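Local structure of 2-keto-3-deoxygluconate kinase (Thermotoga maritima, 2AFB) at residues S26-K31 with T36-V41; F246-I251 with G296-G301; W264-F269 with K310-A315. The protein probably phosphorylates the sugar acid 2-keto-3-deoxygluconate at the expense of ATP, as a carbohydrate kinase of the pfkB family. All coordinates share one frame; numbering follows the deposited sequence.

From the N terminus, contact 1 comes first. It closes a short loop between strands 22-26 and 38-44 of the small four-stranded sheet. Contacts 2 and 3 follow much later and belong to the large nine-stranded sheet. Their segments alternate along the chain, so their loops cross: neighbouring strands 248-255 and 261-270 come first, then successive helices 290-304 and 308-322. Contact 2 sets strand 248-255 against helix 290-304, and contact 3 sets strand 261-270 against helix 308-322. The two contacts touch, with centres about 9 Å apart, and V249 O to F269 N is a probable hydrogen bond between their strands. Contact 1 stands apart, its centre about 34 Å from that of contact 2.

Contact 1 (S26-K31 with T36-V41); sequences SPPDHK and TDSFDV
O of D40 receives two donors. N of S26 reaches it at 3.0 Å, nearly straight (167° at the hydrogen) and in the carbonyl plane. Water 1 donates the second bond and also joins OG of S26. The return bond, from N of D40 to O of S26, is 2.8 Å and more bent, at 139°. Together they make S26 and D40 an antiparallel hydrogen-bonded pair. Water 2 links OG of S26 to OD2 of D40, 2.7 Å from the latter.

Two prolines follow S26. CG of P27 lies 3.9 Å from CE1 of F39, and the two side chains run side by side. The backbone at S26 C and P27 N meets the edge of the F39 ring. P28 has no N-H to give to S38, and its CD sits 3.5 Å from O of S38. OG1 of T36 serves that oxygen instead, at 2.6 Å, in the carbonyl plane and on a lone pair. A chi1 of -162° turns OG1 from its own N toward S38. OG1 of T36 also packs on CB of P27 and lies 3.6 Å from CD of P28. A valine at T36 would probably leave O of S38 without this donor beside the prolines.

The side chain of D37 is about 2 Å from a calcium ion, which D37 of a neighbouring subunit also binds. S38, F39 and D40 pair antiparallel with a strand of another subunit, so the small sheet runs on across the interface. Such a shared sheet is consistent with the lid of ribokinase-like sugar kinases. The chemistry implies that strand pairing stops at the prolines, where a threonine hydroxyl replaces the missing backbone donor.

Contact 2 (F246-I251 with G296-G301); sequences FKTVGI and GALIYG
L298 reaches from helix 290-304 to strand 248-255, meeting G250 and T248. Its CB leaves the helix toward the strand. With CG anti to the backbone N (chi1 -175°), the chain extends that way, and CG divides it into two methyls. CD2 is the atom that reaches the backbone: it lies 3.9 Å from CA of G250. CD1 goes to one side and stands 4.4 Å from CG2 of T248. That methyl of T248 is about as far from CD2, so it faces the fork of the leucine.

G250 makes this fit possible. A CB on this residue would also point to the helix and would clash with CD2 of L298. The glycine therefore lets the leucine tip rest on the strand backbone. The touch is small and wholly apolar. OG1 of T248 is hydrogen-bonded to E270, and it is the methyl of T248 that meets the leucine.

This is helix-on-sheet packing in the ribokinase fold. The helix begins at the Gly-Ala-Gly-Asp sequence of the pfkB signature, which in relatives lies at the phosphoryl-transfer site. L298 also touches V268 of strand 261-270 and K311 of helix 308-322. Helix 46-56 packs against I299 and Y300. V249 and I251 point away from L298. Strand 248-255 itself runs between strands 202-205 and 261-270, with helix 290-304 packed against it.

Contact 3 (W264-F269 with K310-A315); sequences WSVMVF and KKAEFA
V268, A312 and V266 carry this contact, a helix laid on a strand of the large sheet in the ribokinase-type alpha/beta fold. Helix 308-322 runs roughly antiparallel to strand 261-270. The axes of these short segments make an angle of 153° and come within 7.6 Å. Small side chains allow this: V268 and A312 have their CA atoms only 5.5 Å apart.

CG2 of V268 lies over the helix backbone, 3.8 Å from CA of A312 and 4.0 Å from its CB. With chi1 at 165°, CG1 is anti to the backbone N and CG2 is left beside that N, where it meets A312. CB of A312 in turn points to the strand and packs against both CB and CG2 of V268. K311 adds the root of its side chain, with CB 4.4 Å from CG2 of V268. Its chain then leads away, and NZ makes a salt bridge to E270 and a hydrogen bond to S302.

The strand alternates. V266 and V268 face the helix, while M267 and F269 reach helix 230-244 on the other side. F294 of helix 290-304 touches V266. All four touching residues are buried, and methyl groups of the valines meet the helix. CG2 of V266 comes nearest, 3.3 Å from O of A312.

Contact 1 (S26-K31 with T36-V41)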
ATOM      1  N   SER A  26      -5.805   6.693  11.333  1.00 25.20           N
ATOM      2  CA  SER A  26      -5.637   5.382  11.969  1.00 25.21           C
ATOM      3  C   SER A  26      -4.550   4.581  11.292  1.00 24.82           C
ATOM      4  O   SER A  26      -4.507   4.574  10.066  1.00 23.90           O
ATOM      5  CB  SER A  26      -6.944   4.578  12.006  1.00 23.32           C
ATOM      6  OG  SER A  26      -7.529   4.570  10.712  1.00 30.31           O
ATOM      7  N   PRO A  27      -3.623   3.948  12.090  1.00 21.27           N
ATOM      8  CA  PRO A  27      -2.672   3.142  11.397  1.00 23.36           C
ATOM      9  C   PRO A  27      -3.374   1.908  10.776  1.00 23.64           C
ATOM     10  O   PRO A  27      -4.393   1.472  11.292  1.00 28.18           O
ATOM     11  CB  PRO A  27      -1.693   2.723  12.497  1.00 24.18           C
ATOM     12  CG  PRO A  27      -1.918   3.660  13.692  1.00 20.66           C
ATOM     13  CD  PRO A  27      -3.370   3.975  13.557  1.00 26.03           C
ATOM     14  N   PRO A  28      -2.813   1.361   9.705  1.00 24.84           N
ATOM     15  CA  PRO A  28      -3.341   0.134   9.116  1.00 28.33           C
ATOM     16  C   PRO A  28      -2.956  -1.125   9.880  1.00 27.71           C
ATOM     17  O   PRO A  28      -1.918  -1.165  10.590  1.00 30.15           O
ATOM     18  CB  PRO A  28      -2.724   0.118   7.693  1.00 29.00           C
ATOM     19  CG  PRO A  28      -1.362   0.905   7.862  1.00 32.61           C
ATOM     20  CD  PRO A  28      -1.605   1.880   8.999  1.00 25.45           C
ATOM     21  N   ASP A  29      -3.809  -2.141   9.783  1.00 28.98           N
ATOM     22  CA  ASP A  29      -3.419  -3.514  10.154  1.00 27.89           C
ATOM     23  C   ASP A  29      -3.084  -3.709  11.639  1.00 27.13           C
ATOM     24  O   ASP A  29      -2.228  -4.550  12.013  1.00 27.03           O
ATOM     25  CB  ASP A  29      -2.221  -3.943   9.321  1.00 33.54           C
ATOM     26  CG  ASP A  29      -2.504  -3.913   7.832  1.00 43.37           C
ATOM     27  OD1 ASP A  29      -3.631  -4.350   7.416  1.00 42.51           O
ATOM     28  OD2 ASP A  29      -1.584  -3.483   7.078  1.00 43.80           O
ATOM     29  N   HIS A  30      -3.806  -3.006  12.490  1.00 25.85           N
ATOM     30  CA  HIS A  30      -3.642  -3.122  13.924  1.00 25.29           C
ATOM     31  C   HIS A  30      -2.273  -2.639  14.424  1.00 23.64           C
ATOM     32  O   HIS A  30      -1.931  -2.879  15.545  1.00 24.97           O
ATOM     33  CB  HIS A  30      -3.893  -4.551  14.394  1.00 27.62           C
ATOM     34  CG  HIS A  30      -5.309  -4.996  14.255  1.00 30.89           C
ATOM     35  ND1 HIS A  30      -6.359  -4.302  14.824  1.00 35.45           N
ATOM     36  CD2 HIS A  30      -5.851  -6.080  13.648  1.00 29.91           C
ATOM     37  CE1 HIS A  30      -7.491  -4.929  14.552  1.00 34.42           C
ATOM     38  NE2 HIS A  30      -7.214  -6.011  13.847  1.00 28.99           N
ATOM     39  N   LYS A  31      -1.552  -1.894  13.596  1.00 23.28           N
ATOM     40  CA  LYS A  31      -0.385  -1.149  14.006  1.00 21.45           C
ATOM     41  C   LYS A  31      -0.723  -0.065  15.006  1.00 21.48           C
ATOM     42  O   LYS A  31      -1.818   0.501  15.032  1.00 23.87           O
ATOM     43  CB  LYS A  31       0.381  -0.576  12.804  1.00 23.57           C
ATOM     44  CG  LYS A  31       1.140  -1.632  11.919  1.00 25.13           C
ATOM     45  CD  LYS A  31       1.769  -0.973  10.570  1.00 31.92           C
ATOM     46  CE  LYS A  31       3.355  -1.063  10.416  1.00 43.84           C
ATOM     47  NZ  LYS A  31       4.100   0.020   9.470  1.00 43.77           N
ATOM     48  N   THR A  36       4.040   3.155  12.953  1.00 27.29           N
ATOM     49  CA  THR A  36       3.479   3.230  11.618  1.00 28.16           C
ATOM     50  C   THR A  36       4.189   4.273  10.729  1.00 29.57           C
ATOM     51  O   THR A  36       4.497   5.377  11.199  1.00 30.94           O
ATOM     52  CB  THR A  36       1.941   3.474  11.702  1.00 24.85           C
ATOM     53  OG1 THR A  36       1.384   3.140  10.454  1.00 23.72           O
ATOM     54  CG2 THR A  36       1.604   4.916  12.043  1.00 24.28           C
ATOM     55  N   ASP A  37       4.416   3.902   9.456  1.00 30.44           N
ATOM     56  CA  ASP A  37       4.844   4.813   8.386  1.00 29.87           C
ATOM     57  C   ASP A  37       3.683   5.509   7.661  1.00 28.67           C
ATOM     58  O   ASP A  37       3.930   6.316   6.780  1.00 22.32           O
ATOM     59  CB  ASP A  37       5.833   4.121   7.387  1.00 32.38           C
ATOM     60  CG  ASP A  37       5.175   3.090   6.325  1.00 42.13           C
ATOM     61  OD1 ASP A  37       4.070   2.468   6.423  1.00 41.45           O
ATOM     62  OD2 ASP A  37       5.882   2.805   5.317  1.00 45.02           O
ATOM     63  N   SER A  38       2.443   5.149   7.987  1.00 26.84           N
ATOM     64  CA  SER A  38       1.260   5.822   7.449  1.00 27.30           C
ATOM     65  C   SER A  38       0.001   5.754   8.320  1.00 23.82           C
ATOM     66  O   SER A  38      -0.097   4.982   9.291  1.00 23.23           O
ATOM     67  CB  SER A  38       0.910   5.286   6.053  1.00 32.05           C
ATOM     68  OG  SER A  38       0.366   4.012   6.173  1.00 32.90           O
ATOM     69  N   PHE A  39      -0.952   6.599   7.939  1.00 25.27           N
ATOM     70  CA  PHE A  39      -2.278   6.667   8.519  1.00 25.35           C
ATOM     71  C   PHE A  39      -3.301   6.598   7.383  1.00 27.13           C
ATOM     72  O   PHE A  39      -3.181   7.344   6.400  1.00 25.37           O
ATOM     73  CB  PHE A  39      -2.537   7.991   9.235  1.00 23.97           C
ATOM     74  CG  PHE A  39      -1.771   8.159  10.505  1.00 25.04           C
ATOM     75  CD1 PHE A  39      -1.889   7.229  11.523  1.00 24.73           C
ATOM     76  CD2 PHE A  39      -0.927   9.281  10.688  1.00 24.02           C
ATOM     77  CE1 PHE A  39      -1.157   7.358  12.715  1.00 28.36           C
ATOM     78  CE2 PHE A  39      -0.221   9.439  11.868  1.00 28.31           C
ATOM     79  CZ  PHE A  39      -0.325   8.457  12.896  1.00 29.06           C
ATOM     80  N   ASP A  40      -4.275   5.692   7.550  1.00 26.56           N
ATOM     81  CA  ASP A  40      -5.529   5.687   6.842  1.00 25.80           C
ATOM     82  C   ASP A  40      -6.278   6.929   7.255  1.00 25.87           C
ATOM     83  O   ASP A  40      -6.235   7.308   8.403  1.00 25.55           O
ATOM     84  CB  ASP A  40      -6.327   4.445   7.195  1.00 25.96           C
ATOM     85  CG  ASP A  40      -5.637   3.167   6.713  1.00 31.59           C
ATOM     86  OD1 ASP A  40      -5.028   3.241   5.635  1.00 31.16           O
ATOM     87  OD2 ASP A  40      -5.720   2.103   7.352  1.00 37.60           O
ATOM     88  N   VAL A  41      -6.925   7.543   6.277  1.00 25.74           N
ATOM     89  CA  VAL A  41      -7.609   8.816   6.391  1.00 27.57           C
ATOM     90  C   VAL A  41      -9.091   8.597   6.172  1.00 27.64           C
ATOM     91  O   VAL A  41      -9.482   7.899   5.277  1.00 28.39           O
ATOM     92  CB  VAL A  41      -7.142   9.821   5.303  1.00 27.06           C
ATOM     93  CG1 VAL A  41      -8.081  11.015   5.200  1.00 30.97           C
ATOM     94  CG2 VAL A  41      -5.734  10.308   5.624  1.00 29.31           C
TER
HETATM   95  O   HOH W   1      -8.848   6.645   9.727  1.00 17.03           O
HETATM   96  O   HOH W   2      -6.941   2.104   9.790  1.00 25.68           O

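Contact 2 (F246-I251 with G296-G301)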
ATOM      1  N   PHE A 246     -40.445  11.630  27.328  1.00 31.06           N
ATOM      2  CA  PHE A 246     -39.905  11.270  26.007  1.00 29.05           C
ATOM      3  C   PHE A 246     -40.895  10.390  25.266  1.00 28.74           C
ATOM      4  O   PHE A 246     -41.499   9.512  25.866  1.00 25.77           O
ATOM      5  CB  PHE A 246     -38.597  10.488  26.149  1.00 30.78           C
ATOM      6  CG  PHE A 246     -37.482  11.255  26.799  1.00 26.26           C
ATOM      7  CD1 PHE A 246     -37.061  12.483  26.284  1.00 23.87           C
ATOM      8  CD2 PHE A 246     -36.821  10.730  27.891  1.00 26.34           C
ATOM      9  CE1 PHE A 246     -36.029  13.175  26.870  1.00 33.17           C
ATOM     10  CE2 PHE A 246     -35.766  11.427  28.473  1.00 29.67           C
ATOM     11  CZ  PHE A 246     -35.380  12.647  27.971  1.00 28.31           C
ATOM     12  N   LYS A 247     -41.053  10.627  23.967  1.00 28.56           N
ATOM     13  CA  LYS A 247     -41.906   9.778  23.131  1.00 30.63           C
ATOM     14  C   LYS A 247     -41.241   8.390  22.961  1.00 28.91           C
ATOM     15  O   LYS A 247     -41.913   7.376  22.827  1.00 24.48           O
ATOM     16  CB  LYS A 247     -42.097  10.456  21.762  1.00 32.99           C
ATOM     17  CG  LYS A 247     -42.990   9.713  20.800  1.00 36.67           C
ATOM     18  N   THR A 248     -39.907   8.375  22.956  1.00 29.66           N
ATOM     19  CA  THR A 248     -39.123   7.178  22.657  1.00 29.75           C
ATOM     20  C   THR A 248     -37.809   7.195  23.430  1.00 29.18           C
ATOM     21  O   THR A 248     -37.140   8.240  23.575  1.00 27.85           O
ATOM     22  CB  THR A 248     -38.808   7.101  21.113  1.00 31.65           C
ATOM     23  OG1 THR A 248     -40.029   7.136  20.398  1.00 26.76           O
ATOM     24  CG2 THR A 248     -38.045   5.815  20.698  1.00 31.13           C
ATOM     25  N   VAL A 249     -37.447   6.024  23.937  1.00 27.76           N
ATOM     26  CA  VAL A 249     -36.141   5.820  24.499  1.00 24.08           C
ATOM     27  C   VAL A 249     -35.520   4.644  23.793  1.00 26.08           C
ATOM     28  O   VAL A 249     -36.073   3.560  23.808  1.00 24.52           O
ATOM     29  CB  VAL A 249     -36.198   5.526  26.025  1.00 24.63           C
ATOM     30  CG1 VAL A 249     -34.808   5.399  26.598  1.00 27.65           C
ATOM     31  CG2 VAL A 249     -36.964   6.651  26.765  1.00 26.61           C
ATOM     32  N   GLY A 250     -34.354   4.881  23.197  1.00 27.70           N
ATOM     33  CA  GLY A 250     -33.533   3.834  22.560  1.00 29.54           C
ATOM     34  C   GLY A 250     -32.249   3.687  23.338  1.00 28.09           C
ATOM     35  O   GLY A 250     -31.574   4.678  23.591  1.00 27.60           O
ATOM     36  N   ILE A 251     -31.920   2.454  23.723  1.00 26.30           N
ATOM     37  CA  ILE A 251     -30.778   2.176  24.572  1.00 26.97           C
ATOM     38  C   ILE A 251     -29.979   1.039  23.997  1.00 26.36           C
ATOM     39  O   ILE A 251     -30.539  -0.012  23.654  1.00 25.47           O
ATOM     40  CB  ILE A 251     -31.190   1.776  26.025  1.00 25.67           C
ATOM     41  CG1 ILE A 251     -31.741   2.962  26.792  1.00 23.72           C
ATOM     42  CG2 ILE A 251     -30.008   1.255  26.795  1.00 26.31           C
ATOM     43  CD1 ILE A 251     -32.477   2.565  28.057  1.00 31.22           C
ATOM     44  N   GLY A 296     -29.151   6.790  14.006  1.00 25.06           N
ATOM     45  CA  GLY A 296     -29.586   6.936  12.611  1.00 26.28           C
ATOM     46  C   GLY A 296     -30.738   6.043  12.269  1.00 26.85           C
ATOM     47  O   GLY A 296     -31.793   6.459  11.732  1.00 26.59           O
ATOM     48  N   ALA A 297     -30.566   4.792  12.611  1.00 25.43           N
ATOM     49  CA  ALA A 297     -31.613   3.823  12.290  1.00 24.80           C
ATOM     50  C   ALA A 297     -32.896   4.073  13.113  1.00 26.19           C
ATOM     51  O   ALA A 297     -34.049   3.910  12.635  1.00 22.34           O
ATOM     52  CB  ALA A 297     -31.077   2.416  12.502  1.00 26.07           C
ATOM     53  N   LEU A 298     -32.718   4.491  14.356  1.00 25.78           N
ATOM     54  CA  LEU A 298     -33.897   4.753  15.197  1.00 25.80           C
ATOM     55  C   LEU A 298     -34.675   5.976  14.686  1.00 24.54           C
ATOM     56  O   LEU A 298     -35.935   5.980  14.648  1.00 27.88           O
ATOM     57  CB  LEU A 298     -33.476   4.939  16.649  1.00 25.94           C
ATOM     58  CG  LEU A 298     -34.612   5.104  17.656  1.00 32.03           C
ATOM     59  CD1 LEU A 298     -35.537   3.915  17.659  1.00 37.58           C
ATOM     60  CD2 LEU A 298     -34.001   5.335  19.025  1.00 37.47           C
ATOM     61  N   ILE A 299     -33.931   6.986  14.226  1.00 24.56           N
ATOM     62  CA  ILE A 299     -34.531   8.185  13.637  1.00 24.01           C
ATOM     63  C   ILE A 299     -35.269   7.800  12.350  1.00 25.34           C
ATOM     64  O   ILE A 299     -36.428   8.195  12.128  1.00 22.23           O
ATOM     65  CB  ILE A 299     -33.474   9.210  13.312  1.00 21.79           C
ATOM     66  CG1 ILE A 299     -32.915   9.784  14.608  1.00 21.11           C
ATOM     67  CG2 ILE A 299     -34.011  10.315  12.468  1.00 26.11           C
ATOM     68  CD1 ILE A 299     -31.605  10.536  14.402  1.00 29.34           C
ATOM     69  N   TYR A 300     -34.568   7.049  11.508  1.00 24.62           N
ATOM     70  CA  TYR A 300     -35.121   6.573  10.256  1.00 25.08           C
ATOM     71  C   TYR A 300     -36.415   5.832  10.549  1.00 24.05           C
ATOM     72  O   TYR A 300     -37.420   6.160   9.967  1.00 24.01           O
ATOM     73  CB  TYR A 300     -34.136   5.677   9.484  1.00 20.20           C
ATOM     74  CG  TYR A 300     -34.685   5.165   8.190  1.00 21.20           C
ATOM     75  CD1 TYR A 300     -34.885   6.015   7.104  1.00 27.04           C
ATOM     76  CD2 TYR A 300     -35.073   3.831   8.049  1.00 24.54           C
ATOM     77  CE1 TYR A 300     -35.416   5.532   5.895  1.00 24.22           C
ATOM     78  CE2 TYR A 300     -35.620   3.362   6.855  1.00 31.04           C
ATOM     79  CZ  TYR A 300     -35.774   4.220   5.792  1.00 27.41           C
ATOM     80  OH  TYR A 300     -36.308   3.738   4.621  1.00 30.48           O
ATOM     81  N   GLY A 301     -36.390   4.855  11.462  1.00 24.88           N
ATOM     82  CA  GLY A 301     -37.575   4.058  11.758  1.00 25.22           C
ATOM     83  C   GLY A 301     -38.760   4.883  12.258  1.00 23.75           C
ATOM     84  O   GLY A 301     -39.899   4.589  11.969  1.00 25.97           O
TER

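Contact 3 (W264-F269 with K310-A315)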
ATOM      1  N   TRP A 264     -23.993  -7.611  20.986  1.00 27.69           N
ATOM      2  CA  TRP A 264     -24.666  -6.326  20.738  1.00 27.49           C
ATOM      3  C   TRP A 264     -26.154  -6.526  20.538  1.00 24.76           C
ATOM      4  O   TRP A 264     -26.589  -7.401  19.757  1.00 24.34           O
ATOM      5  CB  TRP A 264     -24.040  -5.676  19.498  1.00 26.66           C
ATOM      6  CG  TRP A 264     -24.655  -4.420  18.995  1.00 26.42           C
ATOM      7  CD1 TRP A 264     -25.599  -4.305  17.980  1.00 26.59           C
ATOM      8  CD2 TRP A 264     -24.394  -3.075  19.454  1.00 22.51           C
ATOM      9  NE1 TRP A 264     -25.921  -2.965  17.800  1.00 28.66           N
ATOM     10  CE2 TRP A 264     -25.195  -2.201  18.686  1.00 25.79           C
ATOM     11  CE3 TRP A 264     -23.551  -2.523  20.427  1.00 26.26           C
ATOM     12  CZ2 TRP A 264     -25.173  -0.797  18.885  1.00 23.51           C
ATOM     13  CZ3 TRP A 264     -23.527  -1.157  20.589  1.00 27.30           C
ATOM     14  CH2 TRP A 264     -24.333  -0.314  19.825  1.00 25.37           C
ATOM     15  N   SER A 265     -26.921  -5.670  21.206  1.00 24.91           N
ATOM     16  CA  SER A 265     -28.379  -5.670  21.093  1.00 27.30           C
ATOM     17  C   SER A 265     -28.878  -4.309  21.519  1.00 26.75           C
ATOM     18  O   SER A 265     -28.105  -3.501  22.037  1.00 25.62           O
ATOM     19  CB  SER A 265     -29.010  -6.755  21.965  1.00 27.11           C
ATOM     20  OG  SER A 265     -28.840  -6.443  23.325  1.00 33.04           O
ATOM     21  N   VAL A 266     -30.150  -4.035  21.265  1.00 25.70           N
ATOM     22  CA  VAL A 266     -30.733  -2.726  21.636  1.00 26.81           C
ATOM     23  C   VAL A 266     -32.101  -2.887  22.203  1.00 28.11           C
ATOM     24  O   VAL A 266     -32.693  -3.975  22.111  1.00 26.81           O
ATOM     25  CB  VAL A 266     -30.811  -1.732  20.437  1.00 23.91           C
ATOM     26  CG1 VAL A 266     -29.424  -1.593  19.787  1.00 27.43           C
ATOM     27  CG2 VAL A 266     -31.937  -2.181  19.386  1.00 26.64           C
HETATM   28  N   MSE A 267     -32.573  -1.814  22.847  1.00 27.67           N
HETATM   29  CA  MSE A 267     -33.922  -1.761  23.306  1.00 31.81           C
HETATM   30  C   MSE A 267     -34.562  -0.488  22.824  1.00 27.02           C
HETATM   31  O   MSE A 267     -33.968   0.572  22.915  1.00 27.48           O
HETATM   32  CB  MSE A 267     -33.986  -1.792  24.822  1.00 28.91           C
HETATM   33  CG  MSE A 267     -35.409  -1.850  25.358  1.00 40.49           C
HETATM   34 SE   MSE A 267     -35.552  -1.033  27.185  1.00 49.80          SE
HETATM   35  CE  MSE A 267     -34.991   0.817  26.740  1.00 48.39           C
ATOM     36  N   VAL A 268     -35.803  -0.592  22.378  1.00 24.72           N
ATOM     37  CA  VAL A 268     -36.592   0.586  22.077  1.00 26.59           C
ATOM     38  C   VAL A 268     -37.744   0.575  23.021  1.00 25.01           C
ATOM     39  O   VAL A 268     -38.481  -0.398  23.091  1.00 26.32           O
ATOM     40  CB  VAL A 268     -37.053   0.582  20.604  1.00 26.85           C
ATOM     41  CG1 VAL A 268     -38.165   1.583  20.350  1.00 29.56           C
ATOM     42  CG2 VAL A 268     -35.851   0.856  19.704  1.00 25.64           C
ATOM     43  N   PHE A 269     -37.931   1.673  23.744  1.00 25.73           N
ATOM     44  CA  PHE A 269     -39.073   1.793  24.680  1.00 23.01           C
ATOM     45  C   PHE A 269     -40.020   2.879  24.194  1.00 24.26           C
ATOM     46  O   PHE A 269     -39.633   4.032  24.090  1.00 22.92           O
ATOM     47  CB  PHE A 269     -38.567   2.131  26.084  1.00 23.39           C
ATOM     48  CG  PHE A 269     -39.647   2.208  27.149  1.00 23.14           C
ATOM     49  CD1 PHE A 269     -40.314   3.395  27.399  1.00 21.78           C
ATOM     50  CD2 PHE A 269     -39.942   1.101  27.933  1.00 18.51           C
ATOM     51  CE1 PHE A 269     -41.286   3.470  28.424  1.00 21.57           C
ATOM     52  CE2 PHE A 269     -40.902   1.147  28.929  1.00 26.17           C
ATOM     53  CZ  PHE A 269     -41.602   2.334  29.155  1.00 22.00           C
ATOM     54  N   LYS A 310     -40.161  -3.538  15.217  1.00 24.63           N
ATOM     55  CA  LYS A 310     -39.377  -3.415  14.001  1.00 27.45           C
ATOM     56  C   LYS A 310     -38.353  -2.326  14.120  1.00 24.24           C
ATOM     57  O   LYS A 310     -37.253  -2.443  13.583  1.00 23.92           O
ATOM     58  CB  LYS A 310     -40.255  -3.230  12.745  1.00 28.20           C
ATOM     59  CG  LYS A 310     -39.433  -2.841  11.521  1.00 28.29           C
ATOM     60  CD  LYS A 310     -40.243  -2.718  10.272  1.00 35.01           C
ATOM     61  CE  LYS A 310     -39.469  -3.206   9.018  1.00 36.92           C
ATOM     62  NZ  LYS A 310     -38.689  -2.200   8.383  1.00 44.50           N
ATOM     63  N   LYS A 311     -38.668  -1.258  14.834  1.00 27.80           N
ATOM     64  CA  LYS A 311     -37.661  -0.237  15.091  1.00 28.81           C
ATOM     65  C   LYS A 311     -36.435  -0.810  15.800  1.00 25.29           C
ATOM     66  O   LYS A 311     -35.317  -0.391  15.539  1.00 23.36           O
ATOM     67  CB  LYS A 311     -38.184   0.872  16.006  1.00 29.87           C
ATOM     68  CG  LYS A 311     -38.972   1.914  15.330  1.00 35.76           C
ATOM     69  CD  LYS A 311     -39.341   3.039  16.294  1.00 35.85           C
ATOM     70  CE  LYS A 311     -40.624   3.715  15.828  1.00 34.90           C
ATOM     71  NZ  LYS A 311     -40.688   5.087  16.337  1.00 33.66           N
ATOM     72  N   ALA A 312     -36.669  -1.703  16.754  1.00 25.02           N
ATOM     73  CA  ALA A 312     -35.581  -2.290  17.513  1.00 24.16           C
ATOM     74  C   ALA A 312     -34.784  -3.236  16.641  1.00 26.16           C
ATOM     75  O   ALA A 312     -33.565  -3.175  16.660  1.00 24.33           O
ATOM     76  CB  ALA A 312     -36.082  -3.023  18.758  1.00 23.53           C
ATOM     77  N   GLU A 313     -35.452  -4.089  15.874  1.00 25.52           N
ATOM     78  CA  GLU A 313     -34.734  -5.090  15.088  1.00 25.88           C
ATOM     79  C   GLU A 313     -33.930  -4.425  13.985  1.00 26.44           C
ATOM     80  O   GLU A 313     -32.760  -4.770  13.783  1.00 26.26           O
ATOM     81  CB  GLU A 313     -35.670  -6.136  14.464  1.00 23.57           C
ATOM     82  CG  GLU A 313     -36.436  -7.004  15.427  1.00 29.33           C
ATOM     83  CD  GLU A 313     -35.579  -7.837  16.410  1.00 35.01           C
ATOM     84  OE1 GLU A 313     -34.316  -7.968  16.268  1.00 30.42           O
ATOM     85  OE2 GLU A 313     -36.216  -8.389  17.340  1.00 39.41           O
ATOM     86  N   PHE A 314     -34.554  -3.472  13.287  1.00 26.61           N
ATOM     87  CA  PHE A 314     -33.914  -2.753  12.199  1.00 25.10           C
ATOM     88  C   PHE A 314     -32.690  -1.988  12.721  1.00 24.44           C
ATOM     89  O   PHE A 314     -31.597  -2.048  12.142  1.00 22.21           O
ATOM     90  CB  PHE A 314     -34.895  -1.769  11.570  1.00 24.67           C
ATOM     91  CG  PHE A 314     -34.366  -1.080  10.348  1.00 20.56           C
ATOM     92  CD1 PHE A 314     -34.587  -1.629   9.073  1.00 21.60           C
ATOM     93  CD2 PHE A 314     -33.715   0.147  10.452  1.00 24.74           C
ATOM     94  CE1 PHE A 314     -34.112  -0.985   7.957  1.00 25.79           C
ATOM     95  CE2 PHE A 314     -33.236   0.777   9.332  1.00 29.34           C
ATOM     96  CZ  PHE A 314     -33.453   0.222   8.086  1.00 24.44           C
ATOM     97  N   ALA A 315     -32.866  -1.245  13.805  1.00 25.13           N
ATOM     98  CA  ALA A 315     -31.734  -0.479  14.349  1.00 24.68           C
ATOM     99  C   ALA A 315     -30.620  -1.352  14.951  1.00 24.09           C
ATOM    100  O   ALA A 315     -29.456  -1.025  14.826  1.00 29.21           O
ATOM    101  CB  ALA A 315     -32.210   0.527  15.353  1.00 26.84           C
TER